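Local coordinates for protein cryptochrome DASH, chloroplastic/mitochondrial (Arabidopsis thaliana, PDB 2J4D) that repairs cyclobutane pyrimidine dimers in single-stranded DNA as a photolyase carrying FAD and a folate antenna, and may also act as a blue-light photoreceptor, at residues Leu44-Arg47 with Asn48-Arg51; Glu149-Val152 with Glu153-Asn157; Pro191-Tyr194 with Thr195-Arg198. All coordinates share one frame; numbering follows the deposited sequence.

Interaction 1: residues Leu44-Arg47 with Asn48-Arg51; sequences LWFR and NDLR
Asp-49 folds back on Arg-47 and takes its backbone N-H on OD1, 2.8 Å from Arg-47 N to Asp-49 OD1, with a nearly straight N-H...O angle of 161°. The donor comes from the syn side of the carboxylate, somewhat out of its plane. With CG lodged between the backbone N and the carbonyl carbon (chi1 53°), the acid turns in toward Phe-46, whose CD1 lies 3.5 Å from Asp-49 OD1. The ring and carboxylate planes are 64° apart. Backbone oxygens meet the rim of the same ring: Asp-49 O is 3.3 Å from Phe-46 CD1, and Arg-51 O is 3.7 Å from Phe-46 CE1. Leu-50 adds a methyl, its CD2 4.0 Å from Phe-46 CB. Leu-50 is also the centre of an inverse gamma turn closed by Arg-51 N to Asp-49 O. One water donates to both Asp-49 OD2 and Trp-45 O, linking the acid to the strand a second time. Without the acid, as with an alanine in place of Asp-49, Arg-47 N and this water would probably lose their carboxylate partner. Beyond this shell, strand 41-46 pairs with strands 67-74 and 138-142. Helix 92-111 packs on Phe-46 and Leu-50 through Leu-105, while Leu-44 rests on helix 56-63.

Interaction 2: residues Glu149-Val152 with Glu153-Asn157; sequences EVDV and ERLVN. With MHF (5,10-methenyl-6,7,8-trihydrofolic acid), chain D.
Arg-154 presents the edge of its guanidinium to Asp-151, three residues earlier on the same helix. Both NE and NH2 of Arg-154 donate to the single oxygen Asp-151 OD1, each at 2.9 Å, a side-on salt bridge in which the oxygen sits in the guanidinium plane. From the side of the acid, both nitrogens arrive on its syn side and from the same face, the two planes being 36° apart. On one guanidinium face lies Leu-155 CG, 3.7 Å above the plane and offset toward its rim. The bend of the arginine chain at chi3 (71°) swings the group back alongside the aspartate, and the two side chains point the same way. The other oxygen, Asp-151 OD2, comes 3.7 Å from Leu-155 CD1.

A second carboxylate faces the folate antenna: Glu-149 OE2 accepts a short, straight bond from the pterin amino group MHF NA2 (2.5 Å, 172°), while Glu-149 OE1 lies 2.7 Å from MHF N3. The backbone carries the regular i to i+4 bonds of a helix, among them Leu-155 N to Asp-151 O and Val-156 N to Val-152 O. Glu-153 extends past Val-150, with Val-150 CG1 3.8 Å from Glu-153 OE1. Its buried carboxylate is matched by two cations, Arg-47 and Lys-143, which probably stabilise its negative charge.

Helix 147-161 joins strands 138-142 and 168-172 in a beta-alpha-beta unit. Val-152 and Val-156 turn to Trp-45 of strand 41-46 and to Pro-123 of helix 123-134, and Glu-153 touches Leu-171 of strand 168-172.

Interaction 3: residues Pro191-Tyr194 with Thr195-Arg198; sequences PDVY and TQFR
Tyr-194 starts helix 194-204 and lays its ring beside Arg-198, one turn on. At the root, Tyr-194 CB and CG pass close to the backbone N of Thr-195, which Tyr-194 CD2 also meets at 3.4 Å. Further out, Tyr-194 CD1 lies 4.4 Å from Phe-197 CD2, while Tyr-194 CE2 meets the edge of the Arg-198 guanidinium, turned there by the bend of the arginine at chi3 (65°). One face of the ring receives Arg-198 CB in a CH-pi contact, 4.3 Å from the ring centroid and 23° off the normal, with Tyr-194 CZ its nearest ring atom. At the tip, Tyr-194 OH is 3.5 Å from Arg-198 CD and is hydrogen-bonded to Phe-324 O. Arg-198 NH1 is salt-bridged to Glu-202.

The backbone fixes this pairing through a straight bond from Arg-198 N to Tyr-194 O (2.8 Å, 174°). Val-193, at the N-cap, offers its O to Phe-197 N at 3.2 Å and, weakly, to Gln-196 N. Pro-191 CB packs on Gln-196 CB at 4.0 Å. Tyr-194 stacks on Trp-328 and Phe-197 meets Tyr-331, so this is a helix N-terminus seated on helix 317-339, where Asp-192 and Lys-338 form a salt bridge and line a folate pocket.

How the interactions relate
Interactions 1 and 2 belong to one alpha/beta domain and touch: a salt bridge of 2.7 Å between Arg-47 NH2 and Glu-153 OE2, together with the tryptophan packing, joins strand 41-46 to helix 147-161. Interaction 3 stands apart, its nearest atoms about 17 Å from those of interaction 1 and about 18 Å from those of interaction 2, and seats its helix on helix 317-339. Interaction 1 is buried, a turn closed by a carboxylate and water; interactions 2 and 3 are partly buried. Interaction 2 has its charged pair on the outer side of a helix, whereas interaction 3 relies on aromatic and CH-pi packing at a helix start. Interactions 2 and 3 each contribute an acid to a different folate pocket.

Interaction 1: residues Leu44-Arg47 with Asn48-Arg51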
loop_
_atom_site.group_PDB
_atom_site.type_symbol
_atom_site.label_atom_id
_atom_site.label_comp_id
_atom_site.label_asym_id
_atom_site.label_seq_id
_atom_site.Cartn_x
_atom_site.Cartn_y
_atom_site.Cartn_z
ATOM N N LEU A 44 -3.105 -19.428 -10.782
ATOM C CA LEU A 44 -3.093 -18.517 -9.641
ATOM C C LEU A 44 -2.857 -17.120 -10.215
ATOM O O LEU A 44 -1.786 -16.824 -10.753
ATOM C CB LEU A 44 -1.969 -18.865 -8.656
ATOM C CG LEU A 44 -1.821 -17.931 -7.443
ATOM C CD1 LEU A 44 -3.125 -17.856 -6.655
ATOM C CD2 LEU A 44 -0.687 -18.452 -6.552
ATOM N N TRP A 45 -3.869 -16.272 -10.103
ATOM C CA TRP A 45 -3.802 -14.912 -10.631
ATOM C C TRP A 45 -3.425 -13.903 -9.542
ATOM O O TRP A 45 -4.200 -13.645 -8.616
ATOM C CB TRP A 45 -5.152 -14.571 -11.281
ATOM C CG TRP A 45 -5.352 -13.134 -11.679
ATOM C CD1 TRP A 45 -4.414 -12.266 -12.153
ATOM C CD2 TRP A 45 -6.587 -12.411 -11.647
ATOM N NE1 TRP A 45 -4.990 -11.041 -12.416
ATOM C CE2 TRP A 45 -6.323 -11.104 -12.115
ATOM C CE3 TRP A 45 -7.899 -12.746 -11.271
ATOM C CZ2 TRP A 45 -7.323 -10.125 -12.216
ATOM C CZ3 TRP A 45 -8.893 -11.776 -11.373
ATOM C CH2 TRP A 45 -8.597 -10.479 -11.842
ATOM N N PHE A 46 -2.218 -13.353 -9.674
ATOM C CA PHE A 46 -1.675 -12.371 -8.739
ATOM C C PHE A 46 -2.093 -10.947 -9.095
ATOM O O PHE A 46 -2.164 -10.582 -10.269
ATOM C CB PHE A 46 -0.137 -12.415 -8.751
ATOM C CG PHE A 46 0.468 -13.535 -7.933
ATOM C CD1 PHE A 46 0.741 -13.356 -6.577
ATOM C CD2 PHE A 46 0.827 -14.739 -8.533
ATOM C CE1 PHE A 46 1.371 -14.352 -5.829
ATOM C CE2 PHE A 46 1.459 -15.751 -7.797
ATOM C CZ PHE A 46 1.733 -15.556 -6.439
ATOM N N ARG A 47 -2.369 -10.149 -8.071
ATOM C CA ARG A 47 -2.703 -8.747 -8.262
ATOM C C ARG A 47 -1.891 -7.962 -7.240
ATOM O O ARG A 47 -0.718 -7.686 -7.486
ATOM C CB ARG A 47 -4.204 -8.515 -8.114
ATOM C CG ARG A 47 -4.952 -8.832 -9.418
ATOM C CD ARG A 47 -6.316 -8.144 -9.498
ATOM N NE ARG A 47 -7.270 -8.769 -8.595
ATOM C CZ ARG A 47 -8.559 -8.464 -8.531
ATOM N NH1 ARG A 47 -9.068 -7.523 -9.318
ATOM N NH2 ARG A 47 -9.348 -9.134 -7.698
ATOM N N ASN A 48 -2.479 -7.613 -6.100
ATOM C CA ASN A 48 -1.709 -6.899 -5.086
ATOM C C ASN A 48 -1.488 -7.793 -3.875
ATOM O O ASN A 48 -1.769 -7.427 -2.738
ATOM C CB ASN A 48 -2.387 -5.577 -4.711
ATOM C CG ASN A 48 -2.023 -4.453 -5.682
ATOM O OD1 ASN A 48 -0.885 -3.966 -5.692
ATOM N ND2 ASN A 48 -2.972 -4.060 -6.518
ATOM N N ASP A 49 -0.964 -8.978 -4.160
ATOM C CA ASP A 49 -0.668 -9.992 -3.160
ATOM C C ASP A 49 0.625 -10.660 -3.623
ATOM O O ASP A 49 0.733 -11.889 -3.661
ATOM C CB ASP A 49 -1.823 -11.004 -3.095
ATOM C CG ASP A 49 -2.172 -11.608 -4.465
ATOM O OD1 ASP A 49 -1.695 -11.109 -5.503
ATOM O OD2 ASP A 49 -2.947 -12.586 -4.500
ATOM N N LEU A 50 1.612 -9.832 -3.969
ATOM C CA LEU A 50 2.887 -10.320 -4.499
ATOM C C LEU A 50 3.822 -10.937 -3.460
ATOM O O LEU A 50 4.893 -10.401 -3.161
ATOM C CB LEU A 50 3.597 -9.182 -5.250
ATOM C CG LEU A 50 2.677 -8.444 -6.236
ATOM C CD1 LEU A 50 3.463 -7.354 -6.967
ATOM C CD2 LEU A 50 2.068 -9.441 -7.222
ATOM N N ARG A 51 3.412 -12.080 -2.919
ATOM C CA ARG A 51 4.207 -12.770 -1.905
ATOM C C ARG A 51 3.848 -14.244 -1.905
ATOM O O ARG A 51 2.825 -14.649 -2.474
ATOM C CB ARG A 51 3.900 -12.221 -0.504
ATOM C CG ARG A 51 2.450 -12.499 -0.063
ATOM C CD ARG A 51 2.151 -12.070 1.371
ATOM N NE ARG A 51 0.811 -12.516 1.773
ATOM C CZ ARG A 51 -0.326 -11.915 1.423
ATOM N NH1 ARG A 51 -0.303 -10.815 0.670
ATOM N NH2 ARG A 51 -1.493 -12.432 1.790
HETATM O O HOH W 1 -4.774 -12.261 -6.526
HETATM O O HOH W 2 0.647 -5.523 -7.774
#

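Interaction 2: residues Glu149-Val152 with Glu153-Asn157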
loop_
_atom_site.group_PDB
_atom_site.type_symbol
_atom_site.label_atom_id
_atom_site.label_comp_id
_atom_site.label_asym_id
_atom_site.label_seq_id
_atom_site.Cartn_x
_atom_site.Cartn_y
_atom_site.Cartn_z
ATOM N N GLU A 149 -11.377 -2.644 -9.593
ATOM C CA GLU A 149 -10.905 -4.003 -9.389
ATOM C C GLU A 149 -12.032 -5.037 -9.460
ATOM O O GLU A 149 -11.840 -6.127 -9.991
ATOM C CB GLU A 149 -10.168 -4.114 -8.049
ATOM C CG GLU A 149 -8.818 -3.397 -8.035
ATOM C CD GLU A 149 -8.903 -1.937 -7.596
ATOM O OE1 GLU A 149 -9.967 -1.305 -7.733
ATOM O OE2 GLU A 149 -7.882 -1.414 -7.106
ATOM N N VAL A 150 -13.208 -4.703 -8.940
ATOM C CA VAL A 150 -14.305 -5.663 -8.987
ATOM C C VAL A 150 -14.861 -5.769 -10.402
ATOM O O VAL A 150 -15.427 -6.794 -10.787
ATOM C CB VAL A 150 -15.419 -5.301 -7.977
ATOM C CG1 VAL A 150 -14.857 -5.413 -6.546
ATOM C CG2 VAL A 150 -15.947 -3.909 -8.244
ATOM N N ASP A 151 -14.685 -4.718 -11.192
ATOM C CA ASP A 151 -15.155 -4.770 -12.565
ATOM C C ASP A 151 -14.267 -5.757 -13.330
ATOM O O ASP A 151 -14.742 -6.532 -14.153
ATOM C CB ASP A 151 -15.092 -3.390 -13.212
ATOM C CG ASP A 151 -15.820 -3.348 -14.549
ATOM O OD1 ASP A 151 -16.996 -3.773 -14.599
ATOM O OD2 ASP A 151 -15.222 -2.889 -15.542
ATOM N N VAL A 152 -12.970 -5.736 -13.052
ATOM C CA VAL A 152 -12.068 -6.666 -13.713
ATOM C C VAL A 152 -12.416 -8.099 -13.295
ATOM O O VAL A 152 -12.354 -9.015 -14.111
ATOM C CB VAL A 152 -10.592 -6.348 -13.394
ATOM C CG1 VAL A 152 -9.682 -7.428 -13.993
ATOM C CG2 VAL A 152 -10.239 -4.978 -13.974
ATOM N N GLU A 153 -12.800 -8.298 -12.034
ATOM C CA GLU A 153 -13.194 -9.630 -11.567
ATOM C C GLU A 153 -14.390 -10.101 -12.397
ATOM O O GLU A 153 -14.455 -11.258 -12.832
ATOM C CB GLU A 153 -13.580 -9.594 -10.083
ATOM C CG GLU A 153 -12.421 -9.238 -9.177
ATOM C CD GLU A 153 -12.823 -9.024 -7.724
ATOM O OE1 GLU A 153 -14.041 -9.023 -7.419
ATOM O OE2 GLU A 153 -11.908 -8.852 -6.884
ATOM N N ARG A 154 -15.341 -9.195 -12.606
ATOM C CA ARG A 154 -16.528 -9.506 -13.393
ATOM C C ARG A 154 -16.138 -9.879 -14.827
ATOM O O ARG A 154 -16.607 -10.878 -15.365
ATOM C CB ARG A 154 -17.467 -8.297 -13.430
ATOM C CG ARG A 154 -18.646 -8.444 -14.409
ATOM C CD ARG A 154 -19.467 -7.151 -14.486
ATOM N NE ARG A 154 -18.753 -6.071 -15.169
ATOM C CZ ARG A 154 -18.690 -5.925 -16.489
ATOM N NH1 ARG A 154 -19.305 -6.788 -17.284
ATOM N NH2 ARG A 154 -18.007 -4.915 -17.015
ATOM N N LEU A 155 -15.275 -9.075 -15.442
ATOM C CA LEU A 155 -14.872 -9.341 -16.820
ATOM C C LEU A 155 -14.115 -10.661 -16.951
ATOM O O LEU A 155 -14.288 -11.391 -17.936
ATOM C CB LEU A 155 -14.050 -8.169 -17.353
ATOM C CG LEU A 155 -14.923 -6.911 -17.500
ATOM C CD1 LEU A 155 -14.053 -5.693 -17.626
ATOM C CD2 LEU A 155 -15.847 -7.040 -18.719
ATOM N N VAL A 156 -13.292 -10.982 -15.961
ATOM C CA VAL A 156 -12.557 -12.244 -15.991
ATOM C C VAL A 156 -13.533 -13.410 -15.809
ATOM O O VAL A 156 -13.458 -14.424 -16.509
ATOM C CB VAL A 156 -11.482 -12.297 -14.869
ATOM C CG1 VAL A 156 -10.940 -13.715 -14.711
ATOM C CG2 VAL A 156 -10.341 -11.350 -15.211
ATOM N N ASN A 157 -14.456 -13.265 -14.869
ATOM C CA ASN A 157 -15.426 -14.320 -14.615
ATOM C C ASN A 157 -16.267 -14.588 -15.875
ATOM O O ASN A 157 -16.490 -15.740 -16.245
ATOM C CB ASN A 157 -16.332 -13.925 -13.447
ATOM C CG ASN A 157 -17.093 -15.100 -12.886
ATOM O OD1 ASN A 157 -16.547 -16.192 -12.748
ATOM N ND2 ASN A 157 -18.353 -14.882 -12.545
HETATM N N1 MHF D . -8.162 3.245 -7.656
HETATM C C2 MHF D . -8.419 1.901 -7.512
HETATM N NA2 MHF D . -7.398 1.064 -7.171
HETATM N N3 MHF D . -9.651 1.399 -7.701
HETATM C C4 MHF D . -10.696 2.202 -8.068
HETATM O O4 MHF D . -11.822 1.720 -8.249
HETATM C C4A MHF D . -10.466 3.598 -8.247
HETATM N N5 MHF D . -11.463 4.515 -8.668
HETATM C C6 MHF D . -11.116 5.885 -9.181
HETATM C C7 MHF D . -10.077 6.471 -8.199
HETATM N N8 MHF D . -8.941 5.491 -8.175
HETATM C C8A MHF D . -9.174 4.116 -8.023
HETATM C C9 MHF D . -12.459 6.662 -9.284
HETATM N N10 MHF D . -13.428 5.719 -8.674
HETATM C C11 MHF D . -12.898 4.370 -8.918
HETATM C C12 MHF D . -17.499 6.094 -10.002
HETATM C C13 MHF D . -16.763 7.222 -9.529
HETATM C C14 MHF D . -15.435 7.089 -9.126
HETATM C C15 MHF D . -14.782 5.829 -9.181
HETATM C C16 MHF D . -15.523 4.687 -9.684
HETATM C C17 MHF D . -16.865 4.823 -10.092
HETATM C C MHF D . -18.930 6.271 -10.370
HETATM O O MHF D . -19.441 7.379 -10.255
HETATM N N MHF D . -19.676 5.231 -10.808
HETATM C CA MHF D . -21.088 5.431 -11.134
HETATM C CB MHF D . -21.542 4.429 -12.194
HETATM C CG MHF D . -20.786 4.522 -13.495
HETATM C CD MHF D . -20.885 5.897 -14.117
HETATM O OE1 MHF D . -21.988 6.255 -14.584
HETATM O OE2 MHF D . -19.867 6.626 -14.120
HETATM C CT MHF D . -21.947 5.261 -9.877
HETATM O O1 MHF D . -21.433 4.725 -8.873
HETATM O O2 MHF D . -23.130 5.659 -9.905
#

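Interaction 3: residues Pro191-Tyr194 with Thr195-Arg198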
loop_
_atom_site.group_PDB
_atom_site.type_symbol
_atom_site.label_atom_id
_atom_site.label_comp_id
_atom_site.label_asym_id
_atom_site.label_seq_id
_atom_site.Cartn_x
_atom_site.Cartn_y
_atom_site.Cartn_z
ATOM N N PRO A 191 -19.408 0.104 11.729
ATOM C CA PRO A 191 -19.596 1.356 12.473
ATOM C C PRO A 191 -18.951 2.522 11.721
ATOM O O PRO A 191 -17.878 2.364 11.140
ATOM C CB PRO A 191 -18.891 1.076 13.801
ATOM C CG PRO A 191 -19.101 -0.406 13.975
ATOM C CD PRO A 191 -18.819 -0.937 12.588
ATOM N N ASP A 192 -19.601 3.686 11.716
ATOM C CA ASP A 192 -19.035 4.847 11.029
ATOM C C ASP A 192 -17.996 5.566 11.882
ATOM O O ASP A 192 -17.403 6.556 11.455
ATOM C CB ASP A 192 -20.134 5.832 10.610
ATOM C CG ASP A 192 -20.866 5.381 9.351
ATOM O OD1 ASP A 192 -20.252 4.655 8.539
ATOM O OD2 ASP A 192 -22.043 5.760 9.162
ATOM N N VAL A 193 -17.789 5.068 13.095
ATOM C CA VAL A 193 -16.802 5.638 14.007
ATOM C C VAL A 193 -15.718 4.588 14.244
ATOM O O VAL A 193 -16.000 3.489 14.714
ATOM C CB VAL A 193 -17.444 6.015 15.350
ATOM C CG1 VAL A 193 -16.372 6.492 16.328
ATOM C CG2 VAL A 193 -18.483 7.110 15.125
ATOM N N TYR A 194 -14.480 4.928 13.912
ATOM C CA TYR A 194 -13.370 3.992 14.074
ATOM C C TYR A 194 -13.254 3.386 15.463
ATOM O O TYR A 194 -13.051 2.180 15.607
ATOM C CB TYR A 194 -12.045 4.673 13.740
ATOM C CG TYR A 194 -10.836 3.829 14.100
ATOM C CD1 TYR A 194 -10.397 2.798 13.264
ATOM C CD2 TYR A 194 -10.142 4.054 15.289
ATOM C CE1 TYR A 194 -9.288 2.017 13.610
ATOM C CE2 TYR A 194 -9.042 3.280 15.643
ATOM C CZ TYR A 194 -8.622 2.268 14.800
ATOM O OH TYR A 194 -7.534 1.519 15.161
ATOM N N THR A 195 -13.361 4.228 16.486
ATOM C CA THR A 195 -13.234 3.758 17.856
ATOM C C THR A 195 -14.196 2.621 18.149
ATOM O O THR A 195 -13.836 1.650 18.819
ATOM C CB THR A 195 -13.480 4.894 18.857
ATOM O OG1 THR A 195 -12.504 5.920 18.645
ATOM C CG2 THR A 195 -13.358 4.379 20.282
ATOM N N GLN A 196 -15.417 2.737 17.646
ATOM C CA GLN A 196 -16.402 1.691 17.869
ATOM C C GLN A 196 -16.044 0.413 17.124
ATOM O O GLN A 196 -16.213 -0.685 17.653
ATOM C CB GLN A 196 -17.786 2.184 17.470
ATOM C CG GLN A 196 -18.277 3.275 18.407
ATOM C CD GLN A 196 -18.106 2.891 19.876
ATOM O OE1 GLN A 196 -17.388 3.559 20.632
ATOM N NE2 GLN A 196 -18.762 1.806 20.282
ATOM N N PHE A 197 -15.549 0.558 15.897
ATOM C CA PHE A 197 -15.134 -0.597 15.104
ATOM C C PHE A 197 -13.994 -1.294 15.840
ATOM O O PHE A 197 -14.010 -2.506 16.044
ATOM C CB PHE A 197 -14.638 -0.144 13.727
ATOM C CG PHE A 197 -13.858 -1.192 12.991
ATOM C CD1 PHE A 197 -14.505 -2.263 12.382
ATOM C CD2 PHE A 197 -12.467 -1.110 12.904
ATOM C CE1 PHE A 197 -13.778 -3.237 11.693
ATOM C CE2 PHE A 197 -11.732 -2.080 12.218
ATOM C CZ PHE A 197 -12.388 -3.143 11.612
ATOM N N ARG A 198 -13.004 -0.515 16.251
ATOM C CA ARG A 198 -11.857 -1.079 16.950
ATOM C C ARG A 198 -12.237 -1.793 18.241
ATOM O O ARG A 198 -11.834 -2.941 18.470
ATOM C CB ARG A 198 -10.829 0.009 17.261
ATOM C CG ARG A 198 -9.605 -0.513 18.006
ATOM C CD ARG A 198 -8.632 0.608 18.329
ATOM N NE ARG A 198 -9.207 1.580 19.254
ATOM C CZ ARG A 198 -9.492 1.323 20.526
ATOM N NH1 ARG A 198 -9.251 0.121 21.033
ATOM N NH2 ARG A 198 -10.023 2.267 21.289
#